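Local coordinates for protein type-2Aa cytolytic delta-endotoxin (Bacillus thuringiensis serovar kyushuensis, PDB 1CBY) that kills the larvae of dipteran insects by making pores in the epithelial cell membrane of the midgut, and is seen here as its inactive, dimeric protoxin, at residues G66-P70 with L71-F75; N133-E136 with A137-G141. One frame throughout, in Å; residues are numbered along the deposited sequence.

Interaction 1 (G66-P70 with L71-F75); sequences GAIDP and LNLNF
The carboxylate of Asp-69 reaches forward over the turn that follows it and takes up two backbone N-H groups with one oxygen. Its CG stands anti to its own backbone N (chi1 -169°), which carries OD1 toward the start of 71-75. Leu-71 N meets OD1 of Asp-69 at 2.9 Å, nearly in line with the C-O bond, whereas Asn-72 N comes to the same oxygen from above the carboxylate plane, at 3.3 Å. The bond from Leu-71 N makes residues 69-71 an Asx turn with Pro-70 at its middle; Asn-72 N adds a second donor to OD1. The backbone closes the loop further back: Asp-69 N donates to Asn-74 O at 2.9 Å in an almost straight bond, while the bond from Leu-73 N to Asp-69 O is weak. The chain reverses between Asp-69 and Asn-74, with Leu-73 at positive phi, and Ile-68 and Phe-75 meet in a single beta bridge.

Apolar groups line the return. Ile-68 and Phe-75 cross at about a right angle, and CD1 of Ile-68 lies in the plane of the phenyl ring, at its edge, 3.5 Å from Phe-75 CD1. CG2 of Ile-68 approaches CD2 of Leu-73 at 3.9 Å. Ala-67 CB reaches CE1 of Phe-75 obliquely, at 3.7 Å.

The loop joins helix 54-63 to helix 77-84. Ala-67 and Phe-75 pack on Ala-80 of the latter helix, and Phe-75 also rests on Pro-188 and Ala-190 of strand 183-195, while Ile-68 touches Asn-170 of strand 165-175.

Interaction 2 (N133-E136 with A137-G141); sequences NSVE and ATIKG
Lys-140 lies one helical turn beyond Glu-136, and its side chain runs back along the helix toward that residue. Lys-140 CB is 3.6 Å from Glu-136 O, the carbonyl oxygen that also accepts from Lys-140 N. From there the chain leaves with CG beside its own backbone N (chi1 -71°), which brings Lys-140 CG to 3.3 Å from Glu-136 O. CD continues past this oxygen, and Lys-140 CE comes to 4.2 Å from Glu-136 CG, where the two side chains pass at a slant. The chain beyond CG is extended, carrying the ammonium to the second subunit. Lys-140 NZ stops 4.4 Å from Glu-136 OE1, beyond salt-bridge distance, and its stronger partners belong to the second subunit: a salt bridge to Asp-147 and a hydrogen bond to Thr-148, both of that subunit.

Elsewhere the helix turn is gripped by its regular i to i+4 bonds. Ser-134 O is held twice: Thr-138 N donates to it at 2.9 Å, and Thr-138 OG1 donates to it at 3.0 Å from the opposite face of the carbonyl plane. The hydroxyl of Ser-134 itself turns back to Ser-130 O. On another side of the helix, CG1 of Ile-139 lies 4.3 Å from CG1 of Val-135, and Ile-139 packs against Val-111, Leu-114 and Ile-118.

The chemistry thus differs round the helix. Ile-139 faces helix 107-122, where Glu-136 also touches Val-111, and Lys-140 bonds across the dimer interface, its positive charge probably compensated mainly by the second subunit; Glu-136 may add some electrostatic stabilisation and makes a long, weak ion pair with Lys-115.

How the interactions relate
Following the chain from the N terminus, interaction 1 comes first, closing a tight turn within the loop between helices 54-63 and 77-84. The chain then passes through strand 90-102 and helix 107-122 before interaction 2 forms within helix 129-141. The two are in series, neither nested nor crossed, and each is local, between two consecutive segments. The centres of interaction 1 and interaction 2 are about 23 Å apart, on opposite sides of the chain's centre. The nearest atoms of interaction 1 and interaction 2 remain about 14 Å apart. What they share is the mixed sheet, with strand 165-175 touched by both. Interaction 2 additionally faces the second subunit of the protoxin dimer.

Interaction 1 (G66-P70 with L71-F75)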
# COMPACT_ATOMS: atom_id res chain seq x y z
N GLY A 66 -7.56 -18.83 8.48
CA GLY A 66 -7.49 -20.16 9.06
C GLY A 66 -6.47 -21.09 8.42
O GLY A 66 -6.22 -22.18 8.94
N ALA A 67 -5.91 -20.68 7.30
CA ALA A 67 -4.91 -21.50 6.61
C ALA A 67 -3.54 -21.30 7.23
O ALA A 67 -2.64 -22.11 7.01
CB ALA A 67 -4.89 -21.17 5.13
N ILE A 68 -3.36 -20.21 7.98
CA ILE A 68 -2.09 -19.91 8.64
C ILE A 68 -2.07 -20.60 10.00
O ILE A 68 -2.90 -20.31 10.85
CB ILE A 68 -1.91 -18.40 8.92
CG1 ILE A 68 -2.30 -17.55 7.69
CG2 ILE A 68 -0.48 -18.12 9.34
CD1 ILE A 68 -1.42 -17.77 6.49
N ASP A 69 -1.12 -21.52 10.19
CA ASP A 69 -0.99 -22.24 11.45
C ASP A 69 -0.68 -21.23 12.56
O ASP A 69 0.39 -20.62 12.56
CB ASP A 69 0.14 -23.26 11.36
CG ASP A 69 0.16 -24.21 12.54
OD1 ASP A 69 0.31 -23.75 13.69
OD2 ASP A 69 0.03 -25.44 12.32
N PRO A 70 -1.56 -21.13 13.57
CA PRO A 70 -1.41 -20.21 14.69
C PRO A 70 -0.12 -20.33 15.50
O PRO A 70 0.32 -19.35 16.10
CB PRO A 70 -2.65 -20.50 15.54
CG PRO A 70 -2.91 -21.95 15.27
CD PRO A 70 -2.72 -22.03 13.78
N LEU A 71 0.49 -21.50 15.50
CA LEU A 71 1.72 -21.71 16.25
C LEU A 71 3.02 -21.55 15.46
O LEU A 71 3.92 -20.84 15.89
CB LEU A 71 1.69 -23.06 16.97
CG LEU A 71 0.67 -23.17 18.11
CD1 LEU A 71 0.63 -24.58 18.65
CD2 LEU A 71 1.02 -22.18 19.22
N ASN A 72 3.12 -22.21 14.31
CA ASN A 72 4.33 -22.11 13.49
C ASN A 72 4.24 -21.07 12.38
O ASN A 72 5.20 -20.88 11.64
CB ASN A 72 4.77 -23.47 12.94
CG ASN A 72 3.61 -24.39 12.64
OD1 ASN A 72 2.81 -24.70 13.52
ND2 ASN A 72 3.53 -24.87 11.40
N LEU A 73 3.09 -20.42 12.27
CA LEU A 73 2.84 -19.38 11.28
C LEU A 73 3.08 -19.73 9.80
O LEU A 73 3.27 -18.84 8.97
CB LEU A 73 3.57 -18.10 11.67
CG LEU A 73 2.93 -17.40 12.87
CD1 LEU A 73 3.78 -16.22 13.33
CD2 LEU A 73 1.53 -16.93 12.49
N ASN A 74 3.02 -21.01 9.48
CA ASN A 74 3.22 -21.45 8.10
C ASN A 74 1.86 -21.59 7.43
O ASN A 74 0.88 -21.93 8.09
CB ASN A 74 3.96 -22.78 8.06
CG ASN A 74 4.39 -23.16 6.65
OD1 ASN A 74 4.88 -22.32 5.89
ND2 ASN A 74 4.21 -24.43 6.29
N PHE A 75 1.81 -21.31 6.14
CA PHE A 75 0.58 -21.43 5.37
C PHE A 75 0.39 -22.91 5.09
O PHE A 75 1.30 -23.57 4.57
CB PHE A 75 0.71 -20.66 4.06
CG PHE A 75 -0.56 -20.57 3.27
CD1 PHE A 75 -1.50 -19.59 3.55
CD2 PHE A 75 -0.78 -21.43 2.20
CE1 PHE A 75 -2.66 -19.48 2.78
CE2 PHE A 75 -1.93 -21.33 1.42
CZ PHE A 75 -2.87 -20.34 1.71

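Interaction 2 (N133-E136 with A137-G141)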
# COMPACT_ATOMS: atom_id res chain seq x y z
N ASN A 133 0.72 -3.48 -11.68
CA ASN A 133 1.76 -2.70 -11.02
C ASN A 133 1.69 -3.05 -9.53
O ASN A 133 2.72 -3.19 -8.87
CB ASN A 133 1.54 -1.20 -11.22
CG ASN A 133 2.13 -0.69 -12.53
OD1 ASN A 133 1.88 0.45 -12.92
ND2 ASN A 133 2.90 -1.53 -13.22
N SER A 134 0.47 -3.21 -9.02
CA SER A 134 0.26 -3.57 -7.63
C SER A 134 0.87 -4.94 -7.40
O SER A 134 1.59 -5.16 -6.43
CB SER A 134 -1.23 -3.61 -7.29
OG SER A 134 -1.82 -2.33 -7.45
N VAL A 135 0.61 -5.85 -8.33
CA VAL A 135 1.15 -7.20 -8.25
C VAL A 135 2.68 -7.18 -8.23
O VAL A 135 3.29 -7.83 -7.39
CB VAL A 135 0.67 -8.07 -9.42
CG1 VAL A 135 1.44 -9.38 -9.45
CG2 VAL A 135 -0.81 -8.34 -9.29
N GLU A 136 3.28 -6.42 -9.14
CA GLU A 136 4.74 -6.36 -9.21
C GLU A 136 5.33 -5.69 -7.97
O GLU A 136 6.31 -6.18 -7.39
CB GLU A 136 5.19 -5.62 -10.47
CG GLU A 136 6.64 -5.87 -10.83
CD GLU A 136 7.08 -5.10 -12.05
OE1 GLU A 136 6.71 -3.92 -12.16
OE2 GLU A 136 7.80 -5.67 -12.89
N ALA A 137 4.73 -4.58 -7.55
CA ALA A 137 5.19 -3.86 -6.37
C ALA A 137 5.16 -4.79 -5.15
O ALA A 137 6.14 -4.87 -4.40
CB ALA A 137 4.32 -2.65 -6.13
N THR A 138 4.06 -5.51 -4.98
CA THR A 138 3.90 -6.45 -3.89
C THR A 138 4.97 -7.54 -3.93
O THR A 138 5.57 -7.88 -2.91
CB THR A 138 2.49 -7.09 -3.92
OG1 THR A 138 1.50 -6.09 -3.63
CG2 THR A 138 2.37 -8.21 -2.91
N ILE A 139 5.24 -8.08 -5.12
CA ILE A 139 6.24 -9.13 -5.27
C ILE A 139 7.61 -8.59 -4.88
O ILE A 139 8.34 -9.23 -4.13
CB ILE A 139 6.28 -9.71 -6.70
CG1 ILE A 139 4.91 -10.29 -7.06
CG2 ILE A 139 7.31 -10.83 -6.81
CD1 ILE A 139 4.40 -11.28 -6.04
N LYS A 140 7.93 -7.39 -5.34
CA LYS A 140 9.21 -6.77 -5.01
C LYS A 140 9.33 -6.62 -3.50
O LYS A 140 10.40 -6.84 -2.93
CB LYS A 140 9.32 -5.38 -5.66
CG LYS A 140 9.49 -5.38 -7.17
CD LYS A 140 9.64 -3.94 -7.66
CE LYS A 140 9.89 -3.86 -9.15
NZ LYS A 140 9.99 -2.44 -9.58
N GLY A 141 8.23 -6.25 -2.86
CA GLY A 141 8.21 -6.06 -1.41
C GLY A 141 8.42 -7.34 -0.63
O GLY A 141 8.68 -7.29 0.57